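Long-range contacts in alkaline phosphatase D (Bacillus subtilis, PDB 2YEQ), which hydrolyses phosphate monoesters to an alcohol and phosphate, at an active site that holds iron and calcium: residues Lys47-Lys52 and Tyr89-Thr94; Gln330-Ala335 and Asp350-Tyr355; Val376-Val381 and Gly402-Gly407. All coordinates share one frame; numbering follows the deposited sequence.

Contact 1: residues Lys47-Lys52 and Tyr89-Thr94. With PE5 (3,6,9,12,15,18,21,24-octaoxahexacosan-1-ol), chain P; PE5 (3,6,9,12,15,18,21,24-octaoxahexacosan-1-ol), chain X.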
loop_
_atom_site.group_PDB
_atom_site.type_symbol
_atom_site.label_atom_id
_atom_site.label_comp_id
_atom_site.label_asym_id
_atom_site.label_seq_id
_atom_site.Cartn_x
_atom_site.Cartn_y
_atom_site.Cartn_z
ATOM N N LYS A 47 20.929 20.555 3.055
ATOM C CA LYS A 47 20.101 21.611 3.634
ATOM C C LYS A 47 18.665 21.393 3.202
ATOM O O LYS A 47 18.400 20.812 2.138
ATOM C CB LYS A 47 20.587 22.995 3.182
ATOM C CG LYS A 47 21.982 23.356 3.742
ATOM C CD LYS A 47 22.335 24.823 3.509
ATOM C CE LYS A 47 23.652 25.221 4.187
ATOM N NZ LYS A 47 23.827 24.606 5.552
ATOM N N TRP A 48 17.733 21.841 4.034
ATOM C CA TRP A 48 16.325 21.736 3.704
ATOM C C TRP A 48 15.568 22.975 4.153
ATOM O O TRP A 48 15.920 23.615 5.154
ATOM C CB TRP A 48 15.691 20.489 4.341
ATOM C CG TRP A 48 15.864 20.420 5.831
ATOM C CD1 TRP A 48 16.919 19.883 6.513
ATOM C CD2 TRP A 48 14.964 20.922 6.816
ATOM N NE1 TRP A 48 16.708 19.997 7.867
ATOM C CE2 TRP A 48 15.514 20.629 8.077
ATOM C CE3 TRP A 48 13.725 21.561 6.758
ATOM C CZ2 TRP A 48 14.873 20.977 9.268
ATOM C CZ3 TRP A 48 13.096 21.900 7.936
ATOM C CH2 TRP A 48 13.669 21.615 9.169
ATOM N N GLU A 49 14.499 23.268 3.424
ATOM C CA GLU A 49 13.648 24.421 3.697
ATOM C C GLU A 49 12.176 24.055 3.486
ATOM O O GLU A 49 11.826 23.322 2.547
ATOM C CB GLU A 49 13.983 25.578 2.748
ATOM C CG GLU A 49 15.346 26.206 2.950
ATOM C CD GLU A 49 15.666 27.266 1.895
ATOM O OE1 GLU A 49 15.121 27.209 0.756
ATOM O OE2 GLU A 49 16.470 28.161 2.224
ATOM N N VAL A 50 11.332 24.601 4.350
ATOM C CA VAL A 50 9.899 24.502 4.241
ATOM C C VAL A 50 9.332 25.934 4.168
ATOM O O VAL A 50 9.659 26.794 4.999
ATOM C CB VAL A 50 9.299 23.790 5.466
ATOM C CG1 VAL A 50 7.776 23.735 5.366
ATOM C CG2 VAL A 50 9.901 22.379 5.609
ATOM N N ALA A 51 8.483 26.169 3.184
ATOM C CA ALA A 51 7.921 27.488 2.937
ATOM C C ALA A 51 6.408 27.425 2.782
ATOM O O ALA A 51 5.822 26.361 2.480
ATOM C CB ALA A 51 8.562 28.100 1.666
ATOM N N LYS A 52 5.769 28.577 2.929
ATOM C CA LYS A 52 4.331 28.685 2.663
ATOM C C LYS A 52 4.019 28.816 1.182
ATOM O O LYS A 52 2.879 28.625 0.768
ATOM C CB LYS A 52 3.733 29.862 3.424
ATOM C CG LYS A 52 3.974 29.790 4.921
ATOM C CD LYS A 52 3.039 30.714 5.716
ATOM C CE LYS A 52 3.763 31.924 6.292
ATOM N NZ LYS A 52 3.107 32.453 7.536
ATOM N N TYR A 89 5.414 23.929 0.991
ATOM C CA TYR A 89 6.348 23.500 -0.029
ATOM C C TYR A 89 7.680 23.234 0.642
ATOM O O TYR A 89 7.997 23.850 1.686
ATOM C CB TYR A 89 6.475 24.558 -1.120
ATOM C CG TYR A 89 5.157 24.780 -1.804
ATOM C CD1 TYR A 89 4.238 25.696 -1.290
ATOM C CD2 TYR A 89 4.801 24.036 -2.920
ATOM C CE1 TYR A 89 3.002 25.882 -1.892
ATOM C CE2 TYR A 89 3.565 24.207 -3.537
ATOM C CZ TYR A 89 2.669 25.136 -3.014
ATOM O OH TYR A 89 1.436 25.331 -3.600
ATOM N N TYR A 90 8.447 22.311 0.065
ATOM C CA TYR A 90 9.736 21.954 0.625
ATOM C C TYR A 90 10.728 21.638 -0.471
ATOM O O TYR A 90 10.348 21.265 -1.582
ATOM C CB TYR A 90 9.588 20.787 1.630
ATOM C CG TYR A 90 9.148 19.483 0.990
ATOM C CD1 TYR A 90 7.804 19.201 0.809
ATOM C CD2 TYR A 90 10.088 18.526 0.580
ATOM C CE1 TYR A 90 7.402 18.027 0.219
ATOM C CE2 TYR A 90 9.689 17.347 -0.007
ATOM C CZ TYR A 90 8.362 17.092 -0.186
ATOM O OH TYR A 90 7.956 15.944 -0.797
ATOM N N ARG A 91 12.014 21.793 -0.155
ATOM C CA ARG A 91 13.083 21.406 -1.075
ATOM C C ARG A 91 14.377 21.215 -0.321
ATOM O O ARG A 91 14.520 21.664 0.819
ATOM C CB ARG A 91 13.274 22.451 -2.179
ATOM C CG ARG A 91 13.872 23.707 -1.654
ATOM C CD ARG A 91 14.156 24.719 -2.754
ATOM N NE ARG A 91 14.523 25.986 -2.133
ATOM C CZ ARG A 91 14.687 27.126 -2.791
ATOM N NH1 ARG A 91 14.495 27.178 -4.105
ATOM N NH2 ARG A 91 15.021 28.221 -2.120
ATOM N N PHE A 92 15.307 20.537 -0.980
ATOM C CA PHE A 92 16.609 20.247 -0.419
ATOM C C PHE A 92 17.680 20.883 -1.288
ATOM O O PHE A 92 17.487 21.070 -2.486
ATOM C CB PHE A 92 16.861 18.733 -0.395
ATOM C CG PHE A 92 15.879 17.955 0.432
ATOM C CD1 PHE A 92 16.112 17.732 1.782
ATOM C CD2 PHE A 92 14.737 17.431 -0.140
ATOM C CE1 PHE A 92 15.225 16.990 2.539
ATOM C CE2 PHE A 92 13.822 16.686 0.626
ATOM C CZ PHE A 92 14.079 16.471 1.961
ATOM N N LYS A 93 18.836 21.127 -0.685
ATOM C CA LYS A 93 20.009 21.633 -1.393
ATOM C C LYS A 93 21.229 20.918 -0.836
ATOM O O LYS A 93 21.374 20.811 0.377
ATOM C CB LYS A 93 20.133 23.133 -1.163
ATOM C CG LYS A 93 21.194 23.834 -1.957
ATOM C CD LYS A 93 21.466 25.224 -1.342
ATOM C CE LYS A 93 22.099 26.203 -2.329
ATOM N NZ LYS A 93 21.919 27.623 -1.893
ATOM N N THR A 94 22.081 20.420 -1.722
ATOM C CA THR A 94 23.346 19.828 -1.318
ATOM C C THR A 94 24.425 20.416 -2.213
ATOM O O THR A 94 24.358 20.306 -3.430
ATOM C CB THR A 94 23.293 18.271 -1.308
ATOM O OG1 THR A 94 24.479 17.759 -0.697
ATOM C CG2 THR A 94 23.083 17.674 -2.706
HETATM C C50 PE5 P . 15.287 31.158 -3.988
HETATM O O1 PE5 P . 14.859 30.239 -4.996
HETATM C C1 PE5 P . 13.431 30.150 -5.125
HETATM C C2 PE5 P . 13.046 29.237 -6.293
HETATM O O2 PE5 P . 12.213 28.150 -5.853
HETATM C C3 PE5 P . 11.796 27.228 -6.885
HETATM C C4 PE5 P . 12.783 26.064 -7.104
HETATM O O3 PE5 P . 13.572 25.728 -5.958
HETATM O O1 PE5 X . 4.036 32.178 10.558
HETATM C C1 PE5 X . 5.344 31.629 10.375
HETATM C C2 PE5 X . 6.305 32.662 9.779
HETATM O O2 PE5 X . 5.984 32.918 8.407
HETATM C C3 PE5 X . 7.048 33.486 7.632
HETATM C C4 PE5 X . 6.484 34.022 6.332
#

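Contact 2: residues Gln330-Ala335 and Asp350-Tyr355. With PE5 (3,6,9,12,15,18,21,24-octaoxahexacosan-1-ol), chain E.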
loop_
_atom_site.group_PDB
_atom_site.type_symbol
_atom_site.label_atom_id
_atom_site.label_comp_id
_atom_site.label_asym_id
_atom_site.label_seq_id
_atom_site.Cartn_x
_atom_site.Cartn_y
_atom_site.Cartn_z
ATOM N N GLN A 330 -4.908 -1.423 5.433
ATOM C CA GLN A 330 -4.186 -2.688 5.559
ATOM C C GLN A 330 -4.044 -3.386 4.225
ATOM O O GLN A 330 -4.342 -2.795 3.178
ATOM C CB GLN A 330 -4.838 -3.563 6.649
ATOM C CG GLN A 330 -6.286 -3.940 6.387
ATOM C CD GLN A 330 -6.411 -5.208 5.603
ATOM O OE1 GLN A 330 -5.798 -6.235 5.948
ATOM N NE2 GLN A 330 -7.146 -5.146 4.507
ATOM N N GLN A 331 -3.567 -4.641 4.239
ATOM C CA GLN A 331 -2.990 -5.253 3.056
ATOM C C GLN A 331 -3.864 -6.163 2.259
ATOM O O GLN A 331 -3.789 -6.179 1.017
ATOM C CB GLN A 331 -1.745 -6.073 3.474
ATOM C CG GLN A 331 -0.584 -5.261 4.015
ATOM C CD GLN A 331 -0.789 -4.684 5.401
ATOM O OE1 GLN A 331 -1.573 -5.194 6.219
ATOM N NE2 GLN A 331 -0.039 -3.609 5.694
ATOM N N ILE A 332 -4.647 -6.991 2.954
ATOM C CA ILE A 332 -5.206 -8.188 2.352
ATOM C C ILE A 332 -6.741 -8.294 2.486
ATOM O O ILE A 332 -7.370 -7.647 3.317
ATOM C CB ILE A 332 -4.527 -9.458 2.962
ATOM C CG1 ILE A 332 -4.493 -9.369 4.479
ATOM C CG2 ILE A 332 -3.085 -9.675 2.378
ATOM C CD1 ILE A 332 -4.266 -10.725 5.190
ATOM N N PHE A 333 -7.321 -9.121 1.642
ATOM C CA PHE A 333 -8.780 -9.246 1.532
ATOM C C PHE A 333 -9.429 -9.616 2.874
ATOM O O PHE A 333 -9.151 -10.673 3.450
ATOM C CB PHE A 333 -9.102 -10.248 0.452
ATOM C CG PHE A 333 -10.434 -10.034 -0.233
ATOM C CD1 PHE A 333 -11.623 -10.347 0.404
ATOM C CD2 PHE A 333 -10.485 -9.584 -1.540
ATOM C CE1 PHE A 333 -12.867 -10.171 -0.256
ATOM C CE2 PHE A 333 -11.707 -9.435 -2.201
ATOM C CZ PHE A 333 -12.890 -9.717 -1.543
ATOM N N PHE A 334 -10.299 -8.727 3.365
ATOM C CA PHE A 334 -10.890 -8.852 4.692
ATOM C C PHE A 334 -12.249 -9.583 4.698
ATOM O O PHE A 334 -12.535 -10.371 5.619
ATOM C CB PHE A 334 -11.064 -7.471 5.303
ATOM C CG PHE A 334 -11.560 -7.477 6.712
ATOM C CD1 PHE A 334 -10.682 -7.632 7.771
ATOM C CD2 PHE A 334 -12.913 -7.287 6.994
ATOM C CE1 PHE A 334 -11.142 -7.632 9.087
ATOM C CE2 PHE A 334 -13.375 -7.290 8.304
ATOM C CZ PHE A 334 -12.503 -7.454 9.346
ATOM N N ALA A 335 -13.094 -9.297 3.713
ATOM C CA ALA A 335 -14.425 -9.892 3.664
ATOM C C ALA A 335 -14.348 -11.375 3.337
ATOM O O ALA A 335 -13.312 -11.863 2.868
ATOM C CB ALA A 335 -15.323 -9.162 2.658
ATOM N N ASP A 350 -3.885 -16.906 2.395
ATOM C CA ASP A 350 -3.035 -15.725 2.662
ATOM C C ASP A 350 -3.824 -14.460 3.037
ATOM O O ASP A 350 -3.243 -13.460 3.491
ATOM C CB ASP A 350 -2.164 -15.449 1.440
ATOM C CG ASP A 350 -1.059 -14.448 1.720
ATOM O OD1 ASP A 350 -0.254 -14.638 2.675
ATOM O OD2 ASP A 350 -0.994 -13.451 0.954
ATOM N N SER A 351 -5.145 -14.536 2.880
ATOM C CA SER A 351 -6.080 -13.450 3.214
ATOM C C SER A 351 -6.702 -13.655 4.593
ATOM O O SER A 351 -6.362 -14.611 5.287
ATOM C CB SER A 351 -7.191 -13.384 2.154
ATOM O OG SER A 351 -6.632 -13.180 0.865
ATOM N N TRP A 352 -7.601 -12.753 5.009
ATOM C CA TRP A 352 -8.226 -12.876 6.322
ATOM C C TRP A 352 -9.083 -14.166 6.447
ATOM O O TRP A 352 -9.183 -14.714 7.548
ATOM C CB TRP A 352 -9.073 -11.659 6.689
ATOM C CG TRP A 352 -8.314 -10.425 7.057
ATOM C CD1 TRP A 352 -7.692 -9.566 6.191
ATOM C CD2 TRP A 352 -8.097 -9.906 8.350
ATOM N NE1 TRP A 352 -7.119 -8.550 6.870
ATOM C CE2 TRP A 352 -7.338 -8.739 8.204
ATOM C CE3 TRP A 352 -8.458 -10.320 9.640
ATOM C CZ2 TRP A 352 -6.969 -7.961 9.276
ATOM C CZ3 TRP A 352 -8.095 -9.565 10.682
ATOM C CH2 TRP A 352 -7.352 -8.389 10.512
ATOM N N ASP A 353 -9.635 -14.668 5.345
ATOM C CA ASP A 353 -10.335 -15.955 5.358
ATOM C C ASP A 353 -9.405 -17.121 5.833
ATOM O O ASP A 353 -9.902 -18.168 6.268
ATOM C CB ASP A 353 -10.847 -16.326 3.977
ATOM C CG ASP A 353 -12.210 -15.670 3.612
ATOM O OD1 ASP A 353 -13.046 -15.402 4.512
ATOM O OD2 ASP A 353 -12.409 -15.457 2.395
ATOM N N GLY A 354 -8.088 -16.929 5.701
ATOM C CA GLY A 354 -7.071 -17.915 6.130
ATOM C C GLY A 354 -6.793 -17.825 7.615
ATOM O O GLY A 354 -6.098 -18.683 8.176
ATOM N N TYR A 355 -7.288 -16.744 8.227
ATOM C CA TYR A 355 -7.097 -16.432 9.623
ATOM C C TYR A 355 -8.462 -16.090 10.252
ATOM O O TYR A 355 -8.619 -15.027 10.845
ATOM C CB TYR A 355 -6.108 -15.270 9.802
ATOM C CG TYR A 355 -4.704 -15.574 9.244
ATOM C CD1 TYR A 355 -4.478 -15.619 7.873
ATOM C CD2 TYR A 355 -3.633 -15.869 10.104
ATOM C CE1 TYR A 355 -3.227 -15.923 7.352
ATOM C CE2 TYR A 355 -2.351 -16.142 9.591
ATOM C CZ TYR A 355 -2.164 -16.188 8.209
ATOM O OH TYR A 355 -0.950 -16.487 7.651
HETATM C C48 PE5 E . -17.045 -17.241 7.606
HETATM C C50 PE5 E . -15.664 -17.798 7.956
HETATM O O1 PE5 E . -14.702 -17.503 6.924
HETATM C C1 PE5 E . -14.252 -18.606 6.120
HETATM C C2 PE5 E . -12.895 -19.153 6.578
HETATM O O2 PE5 E . -12.969 -20.359 7.377
HETATM O O HOH W 1 -10.615 -12.905 3.206
HETATM O O HOH W 2 -5.617 -10.693 -0.132
#

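Contact 3: residues Val376-Val381 and Gly402-Gly407. With CA (calcium ion), chain B.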
loop_
_atom_site.group_PDB
_atom_site.type_symbol
_atom_site.label_atom_id
_atom_site.label_comp_id
_atom_site.label_asym_id
_atom_site.label_seq_id
_atom_site.Cartn_x
_atom_site.Cartn_y
_atom_site.Cartn_z
ATOM N N VAL A 376 -12.585 -0.543 5.686
ATOM C CA VAL A 376 -11.348 -1.301 5.477
ATOM C C VAL A 376 -10.869 -1.034 4.076
ATOM O O VAL A 376 -11.625 -1.191 3.138
ATOM C CB VAL A 376 -11.583 -2.824 5.674
ATOM C CG1 VAL A 376 -10.259 -3.608 5.487
ATOM C CG2 VAL A 376 -12.158 -3.081 7.078
ATOM N N LEU A 377 -9.608 -0.610 3.962
ATOM C CA LEU A 377 -8.908 -0.443 2.703
ATOM C C LEU A 377 -7.900 -1.575 2.523
ATOM O O LEU A 377 -7.178 -1.920 3.465
ATOM C CB LEU A 377 -8.145 0.893 2.713
ATOM C CG LEU A 377 -8.825 2.133 3.306
ATOM C CD1 LEU A 377 -7.865 3.326 3.233
ATOM C CD2 LEU A 377 -10.145 2.415 2.601
ATOM N N THR A 378 -7.819 -2.084 1.310
ATOM C CA THR A 378 -7.117 -3.315 0.986
ATOM C C THR A 378 -6.427 -3.249 -0.378
ATOM O O THR A 378 -6.898 -2.566 -1.269
ATOM C CB THR A 378 -8.141 -4.455 0.905
ATOM O OG1 THR A 378 -8.852 -4.513 2.127
ATOM C CG2 THR A 378 -7.498 -5.763 0.583
ATOM N N GLY A 379 -5.318 -3.979 -0.542
ATOM C CA GLY A 379 -4.724 -4.182 -1.847
ATOM C C GLY A 379 -4.573 -5.663 -2.131
ATOM O O GLY A 379 -5.523 -6.423 -2.001
ATOM N N ASP A 380 -3.378 -6.049 -2.580
ATOM C CA ASP A 380 -2.911 -7.455 -2.716
ATOM C C ASP A 380 -3.474 -8.263 -3.861
ATOM O O ASP A 380 -2.733 -9.005 -4.515
ATOM C CB ASP A 380 -3.027 -8.231 -1.385
ATOM C CG ASP A 380 -2.410 -9.648 -1.475
ATOM O OD1 ASP A 380 -1.155 -9.772 -1.603
ATOM O OD2 ASP A 380 -3.215 -10.614 -1.460
ATOM N N VAL A 381 -4.761 -8.097 -4.155
ATOM C CA VAL A 381 -5.455 -9.020 -5.047
ATOM C C VAL A 381 -5.492 -8.605 -6.500
ATOM O O VAL A 381 -5.991 -9.339 -7.335
ATOM C CB VAL A 381 -6.887 -9.395 -4.502
ATOM C CG1 VAL A 381 -6.785 -9.875 -3.030
ATOM C CG2 VAL A 381 -7.889 -8.234 -4.675
ATOM N N GLY A 402 -19.956 -1.839 8.447
ATOM C CA GLY A 402 -19.060 -1.044 7.613
ATOM C C GLY A 402 -18.949 -1.530 6.210
ATOM O O GLY A 402 -19.822 -2.234 5.711
ATOM N N ALA A 403 -17.839 -1.178 5.568
ATOM C CA ALA A 403 -17.589 -1.534 4.181
ATOM C C ALA A 403 -16.093 -1.780 3.953
ATOM O O ALA A 403 -15.267 -1.238 4.679
ATOM C CB ALA A 403 -18.048 -0.409 3.245
ATOM N N GLU A 404 -15.791 -2.580 2.941
ATOM C CA GLU A 404 -14.417 -2.804 2.484
ATOM C C GLU A 404 -14.265 -2.339 1.049
ATOM O O GLU A 404 -15.041 -2.723 0.188
ATOM C CB GLU A 404 -14.031 -4.299 2.551
ATOM C CG GLU A 404 -12.567 -4.532 2.136
ATOM C CD GLU A 404 -12.073 -5.989 2.193
ATOM O OE1 GLU A 404 -12.894 -6.949 2.102
ATOM O OE2 GLU A 404 -10.820 -6.149 2.254
ATOM N N PHE A 405 -13.232 -1.530 0.798
ATOM C CA PHE A 405 -12.834 -1.160 -0.546
ATOM C C PHE A 405 -11.482 -1.778 -0.854
ATOM O O PHE A 405 -10.463 -1.383 -0.269
ATOM C CB PHE A 405 -12.751 0.372 -0.630
ATOM C CG PHE A 405 -14.052 1.033 -0.274
ATOM C CD1 PHE A 405 -15.150 0.868 -1.102
ATOM C CD2 PHE A 405 -14.203 1.727 0.889
ATOM C CE1 PHE A 405 -16.396 1.429 -0.775
ATOM C CE2 PHE A 405 -15.480 2.306 1.239
ATOM C CZ PHE A 405 -16.551 2.135 0.388
ATOM N N VAL A 406 -11.491 -2.734 -1.766
ATOM C CA VAL A 406 -10.303 -3.419 -2.211
ATOM C C VAL A 406 -9.853 -2.747 -3.491
ATOM O O VAL A 406 -10.547 -2.746 -4.495
ATOM C CB VAL A 406 -10.577 -4.909 -2.510
ATOM C CG1 VAL A 406 -9.295 -5.642 -2.974
ATOM C CG2 VAL A 406 -11.218 -5.600 -1.261
ATOM N N GLY A 407 -8.685 -2.150 -3.463
ATOM C CA GLY A 407 -8.166 -1.524 -4.664
ATOM C C GLY A 407 -7.431 -2.433 -5.593
ATOM O O GLY A 407 -6.666 -3.306 -5.167
HETATM CA CA CA B . 0.959 -8.767 -1.902
HETATM O O HOH W 3 0.075 -6.352 -1.891
#

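Contact 1: residues Lys47-Lys52 and Tyr89-Thr94
Glu49 and Arg91 pair across two antiparallel strands, the inner two of a four-stranded sheet in the N-terminal domain, and they illustrate how a cross-strand pair can join side chains as well as backbones. Their carboxylate and guanidinium planes lie only 26° apart, and the two chains run alongside each other. Arg91 presents its flank in a salt bridge: NE approaches Glu49 OE1 at 3.2 Å and Arg91 NH2 donates to the syn lone pair of the same Glu49 OE1 at 3.1 Å. Both bonds stay within the guanidinium plane. Arg91 starts with CG wedged between backbone N and carbonyl carbon (chi1 71°) and then runs straight out to NE, which brings the guanidinium level with the acid; Phe56 adds a cation-pi contact. Replacing Arg91 by alanine removes the guanidinium, which would probably leave the Glu49 carboxylate without its charged mate and the Phe56 ring without its cation.

On the other face of the sheet, Trp48 and Phe92 form a non-hydrogen-bonded pair. Trp48 CB rests 3.8 Å from Phe92 CD1, while the indole itself leads away toward Val77 and Ala79 of strand 74-79. Beside them Val50 CG2 lies 4.3 Å from Tyr90 CB, and Leu25 packs against Val50, Tyr90 and Phe92, so that these apolar groups meet the neighbouring sheet. At the end of the pairing, Ala51 and Tyr89 exchange two backbone bonds, and the Tyr89 ring turns its edge to the carbonyl of Lys52, with Tyr89 CE1 3.8 Å from Lys52 O.

Contact 2: residues Gln330-Ala335 and Asp350-Tyr355
Trp352 is the largest contributor to this contact, its indole held by Phe334 over one face and by Gln330 OE1 at its edge. Phe334 comes edge-on to that face in a T-shaped pair, the planes at 66°, with CD1 3.5 Å from Trp352 CD2. At the rim of the indole, NE1 donates to Gln330 OE1 over 2.8 Å in a nearly straight bond that lies in the ring plane but reaches the oxygen from above the amide plane. Ile332 crosses the indole at about a right angle, its CG1 3.6 Å from Trp352 CD1, and Ile332 CD1 extends to the carbonyl of Asp350.

Gln330 is fixed from within its own loop. The side chain bends at chi2 (89°), folding the amide back so that NE2 donates to Ile332 O at 2.8 Å, while Ile332 N approaches OE1 from the face opposite to Trp352 NE1. Two donors thus grip one buried oxygen, which probably keeps the amide from turning.

Both loops belong to the calcineurin-like phosphatase domain: 330-335 follows strand 325-329 of its seven-stranded mixed sheet, and 350-355 includes a short 3-10 turn before helix 356-368. Trp352 N bonds to Phe333 O as that turn starts. One water donates to Phe333 O and Ala335 O and accepts from Asp353 N; a second accepts from Phe333 N and is hydrogen-bonded to Ser351 OG, which also bonds to Ser348. Farther out, Arg359 forms a salt bridge with Asp353 OD1, and Asp350 OD1 meets Arg279, Arg282 and Gln285.

Contact 3: residues Val376-Val381 and Gly402-Gly407
The Phe405 ring receives Leu377 at its edge, near the ring plane, with Leu377 CD2 4.5 Å from Phe405 CD2; beyond these segments the ring meets that of Trp452 with the planes at about 15°. Phe121 touches both Leu377 and Phe405, so this side of the sheet packs against strand 117-122.

On the other side, Glu404 extends fully from a CG placed anti to the backbone N (chi1 -177°), which carries its flat carboxylate along the sheet to Thr378. There Thr378 OG1 donates to the anti lone pair of Glu404 OE2 at 2.6 Å. Phe334 N also bonds to OE2, and Ala335 N takes the other oxygen, so a buried carboxylate is held by three donors; its charge is probably stabilised by them. Next along this face, Val406 CG1 presses on Val381 CG2 at 3.4 Å, closer than carbon atoms usually pack.

The backbones pair in parallel, with Phe405 N 2.9 Å from Val376 O and Gly407 N equally close to Thr378 O. Beyond Thr378 the first strand ends, and its chain turns through Gly379 to Asp380, whose OD1 binds calcium at 2.4 Å, beside a water and, from elsewhere in the chain, Asp151, Asp209 and Asp210. A metal ligand on the loop just past the C-terminal end of a parallel core strand is characteristic of the calcineurin-like metallophosphatase fold.

Overall arrangement
The three contacts come one after another along the chain, without overlap. Contact 1 belongs to the N-terminal domain and its antiparallel four-stranded sheet; contacts 2 and 3 belong to the phosphatase domain, with centres about 40 and 35 Å from that of contact 1, and neither touches contact 1. Contacts 2 and 3, by contrast, have centres only about 10 Å apart. The loop 330-335 leaves strand 325-329, which lies beside strand 374-378 in the seven-stranded mixed sheet, and the two contacts touch, for example where Gln331 O packs on Asp380 CB. Loop packing and strand pairing therefore form one continuous unit beside the calcium site, while the N-terminal sheet lies well apart from it.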